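Local coordinates for protein putative carboxylesterase (Lactobacillus plantarum WCFS1, PDB 3BJR) that probably hydrolyses carboxylic esters, as its likely alpha/beta-hydrolase fold suggests, at residues N142-W145 / A146-A150. Residues are numbered along the deposited sequence; the frame is centred on the assembly and turned at random.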
loop_
_atom_site.group_PDB
_atom_site.type_symbol
_atom_site.label_atom_id
_atom_site.label_comp_id
_atom_site.label_asym_id
_atom_site.label_seq_id
_atom_site.Cartn_x
_atom_site.Cartn_y
_atom_site.Cartn_z
ATOM N N ASN A 142 19.609 3.311 -0.315
ATOM C CA ASN A 142 18.985 4.229 0.608
ATOM C C ASN A 142 19.532 4.052 2.014
ATOM O O ASN A 142 19.539 4.990 2.799
ATOM C CB ASN A 142 17.461 4.022 0.625
ATOM C CG ASN A 142 16.723 5.239 1.135
ATOM O OD1 ASN A 142 17.301 6.315 1.187
ATOM N ND2 ASN A 142 15.449 5.092 1.469
ATOM N N ASP A 143 19.979 2.834 2.310
ATOM C CA ASP A 143 20.551 2.485 3.606
ATOM C C ASP A 143 22.019 2.845 3.781
ATOM O O ASP A 143 22.452 3.140 4.895
ATOM C CB ASP A 143 20.525 0.973 3.816
ATOM C CG ASP A 143 19.124 0.375 4.114
ATOM O OD1 ASP A 143 18.040 1.030 4.011
ATOM O OD2 ASP A 143 19.161 -0.845 4.433
ATOM N N TYR A 144 22.788 2.782 2.703
ATOM C CA TYR A 144 24.231 2.900 2.774
ATOM C C TYR A 144 24.908 4.048 2.017
ATOM O O TYR A 144 26.141 4.132 2.003
ATOM C CB TYR A 144 24.837 1.601 2.234
ATOM C CG TYR A 144 24.597 0.367 3.073
ATOM C CD1 TYR A 144 25.026 0.309 4.389
ATOM C CD2 TYR A 144 24.008 -0.762 2.531
ATOM C CE1 TYR A 144 24.827 -0.830 5.163
ATOM C CE2 TYR A 144 23.808 -1.903 3.294
ATOM C CZ TYR A 144 24.211 -1.932 4.600
ATOM O OH TYR A 144 24.024 -3.065 5.361
ATOM N N TRP A 145 24.133 4.910 1.373
ATOM C CA TRP A 145 24.725 6.014 0.617
ATOM C C TRP A 145 25.697 6.894 1.402
ATOM O O TRP A 145 26.748 7.216 0.876
ATOM C CB TRP A 145 23.648 6.905 -0.008
ATOM C CG TRP A 145 22.785 7.648 0.933
ATOM C CD1 TRP A 145 21.627 7.210 1.487
ATOM C CD2 TRP A 145 22.972 8.987 1.418
ATOM N NE1 TRP A 145 21.104 8.160 2.305
ATOM C CE2 TRP A 145 21.890 9.277 2.256
ATOM C CE3 TRP A 145 23.940 9.967 1.214
ATOM C CZ2 TRP A 145 21.746 10.503 2.888
ATOM C CZ3 TRP A 145 23.795 11.174 1.856
ATOM C CH2 TRP A 145 22.715 11.430 2.684
ATOM N N ALA A 146 25.342 7.258 2.645
ATOM C CA ALA A 146 26.131 8.171 3.488
ATOM C C ALA A 146 27.253 7.491 4.212
ATOM O O ALA A 146 28.149 8.153 4.694
ATOM C CB ALA A 146 25.241 8.866 4.516
ATOM N N THR A 147 27.194 6.166 4.269
ATOM C CA THR A 147 28.171 5.352 4.971
ATOM C C THR A 147 29.001 4.491 4.015
ATOM O O THR A 147 29.976 4.978 3.435
ATOM C CB THR A 147 27.472 4.511 6.060
ATOM O OG1 THR A 147 26.326 3.847 5.508
ATOM C CG2 THR A 147 27.025 5.424 7.206
ATOM N N ARG A 148 28.582 3.249 3.788
ATOM C CA ARG A 148 29.413 2.314 3.006
ATOM C C ARG A 148 29.666 2.739 1.542
ATOM O O ARG A 148 30.768 2.585 1.072
ATOM C CB ARG A 148 28.908 0.844 3.117
ATOM C CG ARG A 148 28.693 0.269 4.578
ATOM C CD ARG A 148 29.794 0.564 5.631
ATOM N NE ARG A 148 31.114 -0.058 5.394
ATOM C CZ ARG A 148 31.628 -1.124 6.038
ATOM N NH1 ARG A 148 30.965 -1.771 7.007
ATOM N NH2 ARG A 148 32.833 -1.573 5.692
ATOM N N VAL A 149 28.700 3.311 0.848
ATOM C CA VAL A 149 28.939 3.767 -0.542
ATOM C C VAL A 149 29.946 4.920 -0.581
ATOM O O VAL A 149 30.914 4.891 -1.350
ATOM C CB VAL A 149 27.626 4.196 -1.274
ATOM C CG1 VAL A 149 27.953 4.676 -2.677
ATOM C CG2 VAL A 149 26.623 3.034 -1.316
ATOM N N ALA A 150 29.736 5.922 0.279
ATOM C CA ALA A 150 30.636 7.080 0.379
ATOM C C ALA A 150 32.083 6.665 0.648
ATOM O O ALA A 150 33.024 7.152 -0.010
ATOM C CB ALA A 150 30.140 8.054 1.478
HETATM O O HOH W 1 23.715 5.677 5.149
#
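Trp145 folds its indole back over the next residue of the helix, so that the methyl of Ala146 sits on one ring face. Its CB lies close to the Ala146 backbone, and with chi1 at 65° CG falls between the backbone N and the carbonyl carbon and comes within 3.1 Å of Ala146 N. Farther out, CE3 is 3.7 Å from Ala146 CB, and the same methyl stands 3.7 Å from the centroid of the six-membered ring, only 10° off its normal, a CH-pi contact. CZ3 and CH2 also face this methyl, while on the five-membered ring NE1 donates to the carbonyl of Asp204. Replacing the indole by an alanine side chain is likely to leave the Ala146 methyl without the ring face it rests on and the Asp204 carbonyl without this donor.

The ring lies where helix 133-153 is kinked. This helix follows strand 125-131 through a GxSxG sequence that is consistent with the nucleophile elbow of alpha/beta hydrolases. At the kink one wider, pi-type turn replaces the regular pattern: Tyr144 O accepts from Val149 N at 2.9 Å, nearly straight at 166°, and from Thr147 N, which comes from the opposite face of the carbonyl plane and lies well above it. A weak bond from Ala150 N to Trp145 O follows.

A water at the kink donates to Asp143 O at 2.8 Å, pairs with Thr147 OG1 and weakly accepts from Ala146 N, filling in where the regular helical hydrogen bonds are interrupted. The Tyr144 ring, in edge-to-face contact with Trp188, has Thr147 OG1 at its edge. CD1 of this ring meets the aliphatic CG of Arg148 obliquely at 3.7 Å while the guanidinium leads away, whereas Tyr144 CB packs against Val149 CG2 at 4.2 Å.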